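Local coordinates for protein putative sulfatase yidJ (Bacteroides fragilis, PDB 2QZU) that probably hydrolyses sulfate esters as a calcium-dependent member of the sulfatase family, a putative arylsulfatase, at residues A[87-92]-A[402-407]; A[73-78]-A[95-100]; A[425-430]-A[474-479]; A[80-85]-A[357-362]. One frame throughout, in Å; residues are numbered along the deposited sequence.

Contact 1. Residues A[87-92]-A[402-407]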
loop_
_atom_site.group_PDB
_atom_site.type_symbol
_atom_site.label_atom_id
_atom_site.label_comp_id
_atom_site.label_asym_id
_atom_site.label_seq_id
_atom_site.Cartn_x
_atom_site.Cartn_y
_atom_site.Cartn_z
HETATM N N MSE A 87 -5.130 -24.142 -24.807
HETATM C CA MSE A 87 -6.546 -24.481 -24.690
HETATM C C MSE A 87 -7.315 -23.321 -24.081
HETATM O O MSE A 87 -6.756 -22.521 -23.333
HETATM C CB MSE A 87 -6.733 -25.717 -23.805
HETATM C CG MSE A 87 -6.009 -26.963 -24.308
HETATM SE SE MSE A 87 -6.315 -28.509 -23.168
HETATM C CE MSE A 87 -4.623 -28.567 -22.237
ATOM N N TYR A 88 -8.599 -23.220 -24.402
ATOM C CA TYR A 88 -9.399 -22.153 -23.829
ATOM C C TYR A 88 -9.621 -22.522 -22.348
ATOM O O TYR A 88 -9.370 -23.660 -21.955
ATOM C CB TYR A 88 -10.656 -21.972 -24.690
ATOM C CG TYR A 88 -10.260 -21.391 -26.045
ATOM C CD1 TYR A 88 -9.812 -20.069 -26.149
ATOM C CD2 TYR A 88 -10.218 -22.186 -27.195
ATOM C CE1 TYR A 88 -9.327 -19.557 -27.354
ATOM C CE2 TYR A 88 -9.732 -21.684 -28.407
ATOM C CZ TYR A 88 -9.286 -20.368 -28.477
ATOM O OH TYR A 88 -8.781 -19.870 -29.663
ATOM N N PRO A 89 -10.079 -21.575 -21.506
ATOM C CA PRO A 89 -10.278 -21.847 -20.074
ATOM C C PRO A 89 -10.888 -23.151 -19.554
ATOM O O PRO A 89 -10.344 -23.745 -18.621
ATOM C CB PRO A 89 -11.021 -20.601 -19.577
ATOM C CG PRO A 89 -11.705 -20.087 -20.787
ATOM C CD PRO A 89 -10.700 -20.292 -21.883
ATOM N N ILE A 90 -11.994 -23.605 -20.126
ATOM C CA ILE A 90 -12.595 -24.842 -19.641
ATOM C C ILE A 90 -11.613 -26.005 -19.764
ATOM O O ILE A 90 -11.449 -26.797 -18.831
ATOM C CB ILE A 90 -13.891 -25.176 -20.409
ATOM C CG1 ILE A 90 -14.862 -23.994 -20.315
ATOM C CG2 ILE A 90 -14.533 -26.433 -19.826
ATOM C CD1 ILE A 90 -15.173 -23.562 -18.889
ATOM N N GLY A 91 -10.945 -26.083 -20.913
ATOM C CA GLY A 91 -9.982 -27.144 -21.148
ATOM C C GLY A 91 -8.685 -27.007 -20.375
ATOM O O GLY A 91 -8.117 -28.003 -19.927
ATOM N N SER A 92 -8.209 -25.776 -20.209
ATOM C CA SER A 92 -6.964 -25.530 -19.485
ATOM C C SER A 92 -7.166 -25.757 -17.992
ATOM O O SER A 92 -6.206 -25.985 -17.256
ATOM C CB SER A 92 -6.497 -24.090 -19.702
ATOM O OG SER A 92 -7.240 -23.200 -18.882
ATOM N N TYR A 402 -13.809 -14.315 -22.440
ATOM C CA TYR A 402 -14.241 -15.191 -21.357
ATOM C C TYR A 402 -14.231 -14.611 -19.952
ATOM O O TYR A 402 -13.410 -13.764 -19.609
ATOM C CB TYR A 402 -13.333 -16.428 -21.266
ATOM C CG TYR A 402 -13.371 -17.368 -22.430
ATOM C CD1 TYR A 402 -14.313 -18.398 -22.488
ATOM C CD2 TYR A 402 -12.471 -17.231 -23.484
ATOM C CE1 TYR A 402 -14.353 -19.266 -23.568
ATOM C CE2 TYR A 402 -12.504 -18.093 -24.570
ATOM C CZ TYR A 402 -13.449 -19.106 -24.605
ATOM O OH TYR A 402 -13.509 -19.946 -25.688
ATOM N N PHE A 403 -15.166 -15.116 -19.158
ATOM C CA PHE A 403 -15.245 -14.867 -17.732
ATOM C C PHE A 403 -15.974 -16.104 -17.243
ATOM O O PHE A 403 -17.121 -16.346 -17.622
ATOM C CB PHE A 403 -16.051 -13.653 -17.285
ATOM C CG PHE A 403 -16.187 -13.597 -15.788
ATOM C CD1 PHE A 403 -15.057 -13.403 -14.993
ATOM C CD2 PHE A 403 -17.397 -13.900 -15.166
ATOM C CE1 PHE A 403 -15.125 -13.524 -13.605
ATOM C CE2 PHE A 403 -17.474 -14.024 -13.780
ATOM C CZ PHE A 403 -16.334 -13.838 -12.996
ATOM N N VAL A 404 -15.288 -16.901 -16.435
ATOM C CA VAL A 404 -15.866 -18.126 -15.901
ATOM C C VAL A 404 -15.887 -18.049 -14.381
ATOM O O VAL A 404 -14.861 -17.781 -13.757
ATOM C CB VAL A 404 -15.028 -19.368 -16.313
ATOM C CG1 VAL A 404 -15.677 -20.643 -15.767
ATOM C CG2 VAL A 404 -14.904 -19.437 -17.821
ATOM N N LYS A 405 -17.056 -18.266 -13.783
ATOM C CA LYS A 405 -17.148 -18.242 -12.328
ATOM C C LYS A 405 -16.545 -19.582 -11.919
ATOM O O LYS A 405 -17.100 -20.634 -12.233
ATOM C CB LYS A 405 -18.606 -18.130 -11.877
ATOM C CG LYS A 405 -18.761 -17.879 -10.384
ATOM C CD LYS A 405 -20.196 -17.547 -10.009
ATOM C CE LYS A 405 -20.329 -17.317 -8.508
ATOM N NZ LYS A 405 -21.710 -16.904 -8.137
ATOM N N PHE A 406 -15.411 -19.539 -11.229
ATOM C CA PHE A 406 -14.708 -20.762 -10.852
ATOM C C PHE A 406 -15.510 -21.825 -10.119
ATOM O O PHE A 406 -15.282 -23.018 -10.331
ATOM C CB PHE A 406 -13.447 -20.440 -10.038
ATOM C CG PHE A 406 -13.726 -19.894 -8.670
ATOM C CD1 PHE A 406 -14.042 -18.551 -8.493
ATOM C CD2 PHE A 406 -13.674 -20.725 -7.555
ATOM C CE1 PHE A 406 -14.301 -18.040 -7.225
ATOM C CE2 PHE A 406 -13.932 -20.225 -6.282
ATOM C CZ PHE A 406 -14.245 -18.879 -6.118
ATOM N N ASP A 407 -16.441 -21.410 -9.267
ATOM C CA ASP A 407 -17.242 -22.371 -8.512
ATOM C C ASP A 407 -18.622 -22.669 -9.104
ATOM O O ASP A 407 -19.438 -23.346 -8.477
ATOM C CB ASP A 407 -17.374 -21.911 -7.053
ATOM C CG ASP A 407 -17.998 -20.533 -6.922
ATOM O OD1 ASP A 407 -18.041 -19.790 -7.924
ATOM O OD2 ASP A 407 -18.433 -20.187 -5.800
#
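Pro89 lies with its ring over one face of Tyr402, where a short helix of the sulfatase-family domain, 89-92, meets the edge strand 399-404 of the small four-stranded antiparallel sheet. Tyr402 can be traced outward from its backbone. Tyr402 CB starts against Pro89 CG at 4.0 Å, and the ring then slides beneath the proline: Pro89 CG stands 3.7 Å from the ring centroid, 20° off the normal, a CH-pi contact displaced toward Tyr402 CD1, which it meets at 3.5 Å. Pro89 CD sits above the other flank, near Tyr402 CD2 and CE2. Further out, Tyr402 CE2 also reaches Tyr88 CD1 at 3.7 Å, and the hydroxyl ends beside Tyr88 CB and CG. The two tyrosine rings lie near parallel, 28° apart, with hardly any stacking overlap. With CG anti to its carbonyl carbon (chi1 -65°), Tyr402 extends across the start of the helix, where Tyr88 is the N-cap residue. The hydroxyl is hydrogen-bonded to Trp468 NE1, and Trp468 also packs edge-to-face with Tyr88. Two residues along the strand, Val404 carries the packing onward: its CG2 meets Ile90 CD1 at 4.3 Å.

Contact 2. Residues A[73-78]-A[95-100]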
loop_
_atom_site.group_PDB
_atom_site.type_symbol
_atom_site.label_atom_id
_atom_site.label_comp_id
_atom_site.label_asym_id
_atom_site.label_seq_id
_atom_site.Cartn_x
_atom_site.Cartn_y
_atom_site.Cartn_z
ATOM N N TYR A 73 -9.114 -13.932 -22.053
ATOM C CA TYR A 73 -9.567 -14.004 -20.666
ATOM C C TYR A 73 -8.529 -13.141 -19.960
ATOM O O TYR A 73 -7.515 -13.643 -19.474
ATOM C CB TYR A 73 -9.514 -15.444 -20.145
ATOM C CG TYR A 73 -10.331 -15.688 -18.889
ATOM C CD1 TYR A 73 -10.687 -14.637 -18.047
ATOM C CD2 TYR A 73 -10.741 -16.977 -18.540
ATOM C CE1 TYR A 73 -11.435 -14.857 -16.888
ATOM C CE2 TYR A 73 -11.487 -17.210 -17.373
ATOM C CZ TYR A 73 -11.828 -16.142 -16.558
ATOM O OH TYR A 73 -12.564 -16.353 -15.411
ATOM N N PRO A 74 -8.768 -11.821 -19.910
ATOM C CA PRO A 74 -7.847 -10.870 -19.283
ATOM C C PRO A 74 -7.697 -10.906 -17.762
ATOM O O PRO A 74 -8.070 -9.965 -17.066
ATOM C CB PRO A 74 -8.347 -9.527 -19.808
ATOM C CG PRO A 74 -9.824 -9.736 -19.855
ATOM C CD PRO A 74 -9.954 -11.129 -20.449
ATOM N N VAL A 75 -7.143 -12.014 -17.272
ATOM C CA VAL A 75 -6.881 -12.255 -15.857
ATOM C C VAL A 75 -5.586 -13.071 -15.823
ATOM O O VAL A 75 -5.362 -13.918 -16.691
ATOM C CB VAL A 75 -8.016 -13.061 -15.200
ATOM C CG1 VAL A 75 -7.697 -13.305 -13.732
ATOM C CG2 VAL A 75 -9.325 -12.303 -15.334
ATOM N N SER A 76 -4.746 -12.825 -14.821
ATOM C CA SER A 76 -3.448 -13.495 -14.726
ATOM C C SER A 76 -3.366 -15.012 -14.950
ATOM O O SER A 76 -2.914 -15.463 -16.003
ATOM C CB SER A 76 -2.772 -13.139 -13.399
ATOM O OG SER A 76 -1.474 -13.715 -13.331
ATOM N N SER A 77 -3.783 -15.805 -13.971
ATOM C CA SER A 77 -3.689 -17.253 -14.122
ATOM C C SER A 77 -4.397 -17.809 -15.353
ATOM O O SER A 77 -3.812 -18.597 -16.100
ATOM C CB SER A 77 -4.197 -17.952 -12.860
ATOM O OG SER A 77 -3.467 -17.505 -11.735
ATOM N N PRO A 78 -5.662 -17.411 -15.580
ATOM C CA PRO A 78 -6.381 -17.919 -16.752
ATOM C C PRO A 78 -5.632 -17.652 -18.053
ATOM O O PRO A 78 -5.508 -18.541 -18.901
ATOM C CB PRO A 78 -7.717 -17.177 -16.684
ATOM C CG PRO A 78 -7.931 -17.025 -15.203
ATOM C CD PRO A 78 -6.550 -16.599 -14.727
ATOM N N THR A 95 -9.672 -21.541 -14.613
ATOM C CA THR A 95 -10.845 -20.692 -14.786
ATOM C C THR A 95 -10.865 -19.395 -13.986
ATOM O O THR A 95 -11.743 -18.553 -14.187
ATOM C CB THR A 95 -12.100 -21.487 -14.442
ATOM O OG1 THR A 95 -11.968 -22.015 -13.118
ATOM C CG2 THR A 95 -12.282 -22.643 -15.419
ATOM N N GLY A 96 -9.910 -19.247 -13.077
ATOM C CA GLY A 96 -9.816 -18.046 -12.268
ATOM C C GLY A 96 -8.380 -17.936 -11.797
ATOM O O GLY A 96 -7.548 -18.748 -12.197
ATOM N N ASN A 97 -8.073 -16.940 -10.973
ATOM C CA ASN A 97 -6.712 -16.790 -10.459
ATOM C C ASN A 97 -6.410 -17.932 -9.509
ATOM O O ASN A 97 -7.305 -18.448 -8.836
ATOM C CB ASN A 97 -6.552 -15.481 -9.677
ATOM C CG ASN A 97 -6.288 -14.286 -10.571
ATOM O OD1 ASN A 97 -6.810 -13.197 -10.331
ATOM N ND2 ASN A 97 -5.471 -14.479 -11.596
ATOM N N CYS A 98 -5.144 -18.324 -9.452
ATOM C CA CYS A 98 -4.745 -19.369 -8.533
ATOM C C CYS A 98 -4.590 -18.695 -7.179
ATOM O O CYS A 98 -3.908 -17.677 -7.053
ATOM C CB CYS A 98 -3.416 -19.999 -8.959
ATOM S SG CYS A 98 -3.503 -20.894 -10.529
ATOM N N ASN A 99 -5.273 -19.246 -6.184
ATOM C CA ASN A 99 -5.224 -18.762 -4.812
ATOM C C ASN A 99 -5.972 -19.801 -3.986
ATOM O O ASN A 99 -6.561 -20.730 -4.543
ATOM C CB ASN A 99 -5.866 -17.366 -4.668
ATOM C CG ASN A 99 -7.318 -17.325 -5.125
ATOM O OD1 ASN A 99 -8.119 -18.182 -4.768
ATOM N ND2 ASN A 99 -7.663 -16.307 -5.911
ATOM N N SER A 100 -5.953 -19.657 -2.668
ATOM C CA SER A 100 -6.617 -20.633 -1.812
ATOM C C SER A 100 -8.136 -20.701 -1.963
ATOM O O SER A 100 -8.750 -21.694 -1.576
ATOM C CB SER A 100 -6.244 -20.388 -0.347
ATOM O OG SER A 100 -6.612 -19.092 0.069
#
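Cys98 N donates to Ser77 OG over 2.9 Å, with an N-H...O angle of 157°. Ser77 OG lies anti to its own carbonyl carbon (chi1 -57°), which turns it to the loop, and it has a second partner in the carbonyl of His134. Packing is close here. Ser77 CB comes within 3.5 Å of Gly96 O, and the Pro78 ring packs on the same peptide, with Pro78 CG and CD both 3.5 Å from Gly96 O. That oxygen is buried without a polar partner in the model, walled by carbon. Segment 73-78 leads into helix 76-85, the helix that opens with the sulfatase signature; Ser76, at its first turn, is the position predicted to mature to formylglycine (3-oxoalanine), though it is an unmodified serine in this crystal. Ser76 OG bonds His134 ND1 and Cys98 O bonds NE2 of the same ring, which places the loop 95-100 beside the probable active site. At the far end, Tyr73 OH approaches Thr95 O at 2.6 Å, a weak bond at most, while the hydroxyl also takes a hydrogen bond from Val404 N. The more exposed side belongs to Asn97, whose side chain crosses that of Val75, with Asn97 CG 3.6 Å from Val75 CG1.

Contact 3. Residues A[425-430]-A[474-479]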
loop_
_atom_site.group_PDB
_atom_site.type_symbol
_atom_site.label_atom_id
_atom_site.label_comp_id
_atom_site.label_asym_id
_atom_site.label_seq_id
_atom_site.Cartn_x
_atom_site.Cartn_y
_atom_site.Cartn_z
ATOM N N VAL A 425 -22.353 -12.046 -24.001
ATOM C CA VAL A 425 -23.600 -12.417 -23.354
ATOM C C VAL A 425 -23.251 -12.900 -21.958
ATOM O O VAL A 425 -22.179 -13.475 -21.736
ATOM C CB VAL A 425 -24.357 -13.550 -24.105
ATOM C CG1 VAL A 425 -24.692 -13.104 -25.521
ATOM C CG2 VAL A 425 -23.536 -14.831 -24.117
ATOM N N HIS A 426 -24.136 -12.638 -21.009
ATOM C CA HIS A 426 -23.907 -13.080 -19.649
ATOM C C HIS A 426 -24.977 -14.086 -19.280
ATOM O O HIS A 426 -26.117 -13.990 -19.733
ATOM C CB HIS A 426 -23.944 -11.906 -18.669
ATOM C CG HIS A 426 -23.690 -12.307 -17.250
ATOM N ND1 HIS A 426 -24.693 -12.721 -16.398
ATOM C CD2 HIS A 426 -22.536 -12.412 -16.547
ATOM C CE1 HIS A 426 -24.171 -13.064 -15.236
ATOM N NE2 HIS A 426 -22.863 -12.886 -15.300
ATOM N N ALA A 427 -24.599 -15.066 -18.469
ATOM C CA ALA A 427 -25.540 -16.081 -18.033
ATOM C C ALA A 427 -25.391 -16.290 -16.539
ATOM O O ALA A 427 -24.303 -16.148 -15.980
ATOM C CB ALA A 427 -25.283 -17.397 -18.764
ATOM N N THR A 428 -26.506 -16.612 -15.898
ATOM C CA THR A 428 -26.524 -16.890 -14.471
ATOM C C THR A 428 -27.236 -18.231 -14.368
ATOM O O THR A 428 -28.388 -18.362 -14.783
ATOM C CB THR A 428 -27.307 -15.815 -13.687
ATOM O OG1 THR A 428 -26.653 -14.546 -13.826
ATOM C CG2 THR A 428 -27.376 -16.178 -12.207
ATOM N N ASP A 429 -26.530 -19.229 -13.844
ATOM C CA ASP A 429 -27.075 -20.577 -13.705
ATOM C C ASP A 429 -27.657 -21.139 -15.005
ATOM O O ASP A 429 -28.714 -21.775 -15.003
ATOM C CB ASP A 429 -28.130 -20.619 -12.598
ATOM C CG ASP A 429 -27.535 -20.406 -11.221
ATOM O OD1 ASP A 429 -26.578 -21.126 -10.871
ATOM O OD2 ASP A 429 -28.025 -19.522 -10.487
ATOM N N GLY A 430 -26.962 -20.893 -16.112
ATOM C CA GLY A 430 -27.400 -21.412 -17.397
ATOM C C GLY A 430 -28.451 -20.632 -18.168
ATOM O O GLY A 430 -28.937 -21.108 -19.197
ATOM N N ASP A 474 -17.377 -26.311 -24.906
ATOM C CA ASP A 474 -17.687 -25.461 -23.759
ATOM C C ASP A 474 -19.180 -25.601 -23.461
ATOM O O ASP A 474 -20.017 -25.223 -24.281
ATOM C CB ASP A 474 -17.335 -24.011 -24.115
ATOM C CG ASP A 474 -17.371 -23.076 -22.919
ATOM O OD1 ASP A 474 -16.739 -22.000 -23.005
ATOM O OD2 ASP A 474 -18.024 -23.400 -21.908
ATOM N N PRO A 475 -19.533 -26.163 -22.291
ATOM C CA PRO A 475 -20.938 -26.351 -21.902
ATOM C C PRO A 475 -21.825 -25.104 -21.995
ATOM O O PRO A 475 -23.046 -25.217 -22.097
ATOM C CB PRO A 475 -20.830 -26.871 -20.470
ATOM C CG PRO A 475 -19.565 -27.670 -20.509
ATOM C CD PRO A 475 -18.632 -26.756 -21.284
ATOM N N PHE A 476 -21.210 -23.923 -21.961
ATOM C CA PHE A 476 -21.942 -22.655 -22.036
ATOM C C PHE A 476 -22.736 -22.566 -23.353
ATOM O O PHE A 476 -23.739 -21.851 -23.446
ATOM C CB PHE A 476 -20.936 -21.493 -21.914
ATOM C CG PHE A 476 -21.552 -20.166 -21.554
ATOM C CD1 PHE A 476 -22.272 -19.430 -22.493
ATOM C CD2 PHE A 476 -21.354 -19.624 -20.285
ATOM C CE1 PHE A 476 -22.775 -18.169 -22.174
ATOM C CE2 PHE A 476 -21.853 -18.365 -19.957
ATOM C CZ PHE A 476 -22.561 -17.636 -20.900
ATOM N N ALA A 477 -22.292 -23.308 -24.363
ATOM C CA ALA A 477 -22.963 -23.315 -25.661
ATOM C C ALA A 477 -24.445 -23.669 -25.541
ATOM O O ALA A 477 -25.277 -23.149 -26.283
ATOM C CB ALA A 477 -22.277 -24.307 -26.594
ATOM N N GLN A 478 -24.768 -24.557 -24.608
ATOM C CA GLN A 478 -26.148 -24.997 -24.407
ATOM C C GLN A 478 -27.104 -23.923 -23.886
ATOM O O GLN A 478 -28.322 -24.092 -23.958
ATOM C CB GLN A 478 -26.172 -26.198 -23.458
ATOM C CG GLN A 478 -25.562 -27.454 -24.057
ATOM C CD GLN A 478 -26.438 -28.059 -25.131
ATOM O OE1 GLN A 478 -27.545 -28.525 -24.855
ATOM N NE2 GLN A 478 -25.958 -28.048 -26.367
ATOM N N TYR A 479 -26.559 -22.819 -23.378
ATOM C CA TYR A 479 -27.395 -21.752 -22.837
ATOM C C TYR A 479 -27.938 -20.815 -23.912
ATOM O O TYR A 479 -28.933 -20.125 -23.697
ATOM C CB TYR A 479 -26.629 -20.924 -21.796
ATOM C CG TYR A 479 -25.831 -21.723 -20.788
ATOM C CD1 TYR A 479 -26.208 -23.015 -20.413
ATOM C CD2 TYR A 479 -24.690 -21.176 -20.203
ATOM C CE1 TYR A 479 -25.456 -23.742 -19.479
ATOM C CE2 TYR A 479 -23.938 -21.888 -19.273
ATOM C CZ TYR A 479 -24.321 -23.170 -18.919
ATOM O OH TYR A 479 -23.538 -23.886 -18.038
#
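Ala427 CB is the small bump on strand 421-428 that fits the corner where two aromatic rings of the 3-10 turn 475-479 meet. It touches Phe476 CZ at 3.5 Å and, close by, Tyr479 CD2 at 4.1 Å. Phe476 stretches out with CG anti to its backbone N (chi1 -162°), sending its far rim to the strand, where Val425 CG2 comes up at the ring edge, 3.9 Å from Phe476 CE1. Val425 and Ala427 both face the turn from the C-terminal antiparallel sheet, while the intervening His426 points away. The second hollow is formed in the turn joining strands 421-428 and 431-439. There Gly430 sets its CA over the face of Tyr479, 3.5 Å from the ring centroid and just 8° off the normal, a CH-pi contact over the centre. The opposite face of Tyr479 rests on Phe476 CA and the carbonyl of Pro475, so the ring is sandwiched between its own 3-10 turn and Gly430. Tyr479 CD2 in turn stands over the centre of the Phe476 ring. An Asx turn starts this structure, Phe476 N donating to Asp474 OD2 at 3.2 Å, and Asp474 OD1 forms a salt bridge with Arg414 on strand 412-417. No hydrogen bond joins the two segments; their fit therefore depends on carbon surfaces and on the CH-pi contact, with polar groups paired inside the 3-10 turn or with other parts of the chain.

Contact 4. Residues A[80-85]-A[357-362]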
loop_
_atom_site.group_PDB
_atom_site.type_symbol
_atom_site.label_atom_id
_atom_site.label_comp_id
_atom_site.label_asym_id
_atom_site.label_seq_id
_atom_site.Cartn_x
_atom_site.Cartn_y
_atom_site.Cartn_z
ATOM N N ARG A 80 -2.372 -17.050 -18.481
ATOM C CA ARG A 80 -1.142 -17.837 -18.502
ATOM C C ARG A 80 -1.449 -19.311 -18.749
ATOM O O ARG A 80 -0.684 -20.010 -19.417
ATOM C CB ARG A 80 -0.384 -17.655 -17.180
ATOM C CG ARG A 80 0.063 -16.209 -16.961
ATOM C CD ARG A 80 0.397 -15.906 -15.509
ATOM N NE ARG A 80 0.763 -14.504 -15.333
ATOM C CZ ARG A 80 1.934 -13.980 -15.685
ATOM N NH1 ARG A 80 2.874 -14.742 -16.233
ATOM N NH2 ARG A 80 2.162 -12.691 -15.499
ATOM N N GLY A 81 -2.580 -19.768 -18.221
ATOM C CA GLY A 81 -2.987 -21.152 -18.401
ATOM C C GLY A 81 -3.299 -21.450 -19.858
ATOM O O GLY A 81 -3.020 -22.545 -20.356
HETATM N N MSE A 82 -3.885 -20.472 -20.539
HETATM C CA MSE A 82 -4.217 -20.609 -21.950
HETATM C C MSE A 82 -2.929 -20.600 -22.764
HETATM O O MSE A 82 -2.779 -21.362 -23.717
HETATM C CB MSE A 82 -5.126 -19.458 -22.392
HETATM C CG MSE A 82 -6.591 -19.698 -22.087
HETATM SE SE MSE A 82 -7.621 -18.064 -21.911
HETATM C CE MSE A 82 -8.364 -18.414 -20.170
ATOM N N LEU A 83 -1.999 -19.732 -22.384
ATOM C CA LEU A 83 -0.726 -19.642 -23.086
ATOM C C LEU A 83 0.040 -20.959 -23.020
ATOM O O LEU A 83 0.502 -21.471 -24.036
ATOM C CB LEU A 83 0.144 -18.537 -22.482
ATOM C CG LEU A 83 1.594 -18.524 -22.978
ATOM C CD1 LEU A 83 1.625 -18.210 -24.471
ATOM C CD2 LEU A 83 2.390 -17.491 -22.199
HETATM N N MSE A 84 0.166 -21.515 -21.823
HETATM C CA MSE A 84 0.916 -22.752 -21.657
HETATM C C MSE A 84 0.286 -24.002 -22.276
HETATM O O MSE A 84 1.000 -24.851 -22.812
HETATM C CB MSE A 84 1.198 -23.002 -20.174
HETATM C CG MSE A 84 1.977 -21.890 -19.475
HETATM SE SE MSE A 84 3.573 -21.290 -20.425
HETATM C CE MSE A 84 3.668 -19.501 -19.683
ATOM N N THR A 85 -1.040 -24.108 -22.219
ATOM C CA THR A 85 -1.742 -25.278 -22.749
ATOM C C THR A 85 -2.285 -25.146 -24.170
ATOM O O THR A 85 -2.541 -26.155 -24.834
ATOM C CB THR A 85 -2.947 -25.657 -21.864
ATOM O OG1 THR A 85 -3.929 -24.616 -21.923
ATOM C CG2 THR A 85 -2.517 -25.858 -20.422
ATOM N N ALA A 357 -3.973 -13.504 -30.550
ATOM C CA ALA A 357 -4.257 -13.505 -29.122
ATOM C C ALA A 357 -3.110 -14.118 -28.341
ATOM O O ALA A 357 -2.347 -14.935 -28.859
ATOM C CB ALA A 357 -5.542 -14.280 -28.838
ATOM N N PHE A 358 -3.007 -13.717 -27.082
ATOM C CA PHE A 358 -1.982 -14.215 -26.174
ATOM C C PHE A 358 -1.925 -15.745 -26.235
ATOM O O PHE A 358 -0.844 -16.331 -26.308
ATOM C CB PHE A 358 -2.325 -13.746 -24.753
ATOM C CG PHE A 358 -1.279 -14.054 -23.714
ATOM C CD1 PHE A 358 -0.003 -13.497 -23.791
ATOM C CD2 PHE A 358 -1.601 -14.839 -22.606
ATOM C CE1 PHE A 358 0.932 -13.714 -22.778
ATOM C CE2 PHE A 358 -0.676 -15.063 -21.589
ATOM C CZ PHE A 358 0.593 -14.497 -21.673
ATOM N N ALA A 359 -3.093 -16.382 -26.238
ATOM C CA ALA A 359 -3.183 -17.843 -26.250
ATOM C C ALA A 359 -2.850 -18.534 -27.572
ATOM O O ALA A 359 -2.714 -19.754 -27.615
ATOM C CB ALA A 359 -4.569 -18.274 -25.784
ATOM N N ASP A 360 -2.731 -17.768 -28.650
ATOM C CA ASP A 360 -2.405 -18.353 -29.947
ATOM C C ASP A 360 -0.911 -18.600 -30.099
ATOM O O ASP A 360 -0.482 -19.257 -31.050
ATOM C CB ASP A 360 -2.866 -17.439 -31.088
ATOM C CG ASP A 360 -4.361 -17.217 -31.087
ATOM O OD1 ASP A 360 -5.103 -18.152 -30.703
ATOM O OD2 ASP A 360 -4.796 -16.114 -31.488
ATOM N N LEU A 361 -0.117 -18.086 -29.164
ATOM C CA LEU A 361 1.330 -18.239 -29.260
ATOM C C LEU A 361 1.863 -19.673 -29.205
ATOM O O LEU A 361 2.910 -19.958 -29.784
ATOM C CB LEU A 361 2.020 -17.359 -28.208
ATOM C CG LEU A 361 1.882 -15.858 -28.509
ATOM C CD1 LEU A 361 2.443 -15.040 -27.356
ATOM C CD2 LEU A 361 2.615 -15.519 -29.803
ATOM N N TYR A 362 1.146 -20.575 -28.535
ATOM C CA TYR A 362 1.569 -21.977 -28.444
ATOM C C TYR A 362 1.674 -22.578 -29.861
ATOM O O TYR A 362 2.773 -22.895 -30.320
ATOM C CB TYR A 362 0.568 -22.759 -27.572
ATOM C CG TYR A 362 0.896 -24.208 -27.243
ATOM C CD1 TYR A 362 1.366 -25.093 -28.218
ATOM C CD2 TYR A 362 0.613 -24.722 -25.976
ATOM C CE1 TYR A 362 1.538 -26.452 -27.936
ATOM C CE2 TYR A 362 0.775 -26.069 -25.688
ATOM C CZ TYR A 362 1.237 -26.932 -26.666
ATOM O OH TYR A 362 1.392 -28.266 -26.370
HETATM O O HOH W 1 -0.531 -20.282 -26.248
#
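A single water is gripped three ways between the segments: it donates to Leu83 O at 2.7 Å and to Ala359 O at 2.6 Å, and accepts from Tyr362 N at 2.9 Å. It thus joins helix 76-85 to the turn leading into helix 361-368, where no direct hydrogen bond crosses. Beside it the backbones come very close, Leu83 CA lying 4.4 Å from Ala359 CA, a spacing allowed by the small alanine, whose CB rests on Met82 CB at 3.6 Å. Leu83 carries the next part of the contact. Its CG is anti to the backbone N (chi1 170°), and the branches part: CD2 meets Phe358 CZ at 3.5 Å while CD1 reaches toward Leu361 CB. The leucine and Phe358 side chains cross at about a right angle. Tyr362 runs past the C-terminal end of helix 76-85, presenting its ring edge to Met84 O, 3.1 Å from Tyr362 CE2; its hydroxyl bonds to the carbonyl of Arg114. Both helices belong to the alkaline phosphatase-like sulfatase core, and Phe358 and Leu361 also touch its central strand 29-35. Arg80 turns from this interface to a salt bridge with Asp36 and a hydrogen bond to Ser76, the predicted formylglycine site. The water thus serves two backbone carbonyls and one N-H, Ala359 O also having a bond from Thr381, and the Tyr362 ring edge faces carbonyls at the helix end, probably with weak electrostatic attraction.

Contact 4 lies deepest, about 8 Å from the chain centre to its own centre, and contact 3 farthest out, about 26 Å away, though its touching residues are still mostly buried. Contacts 2 and 4 share helix 76-85, one at its first turn beside the predicted formylglycine position, the other along its later turns. Contact 1 takes the next helix, 89-92, to the C-terminal sheet that contact 3 also uses. Tyr73 of contact 2 bonds Val404 of contact 1, and Met82 of contact 4 packs against both Tyr73 and Pro89. Chemistry changes along this path: a water bridge beside leucine-phenylalanine packing in contact 4, a direct serine bond in contact 2, and aromatic CH-pi packing in contacts 1 and 3.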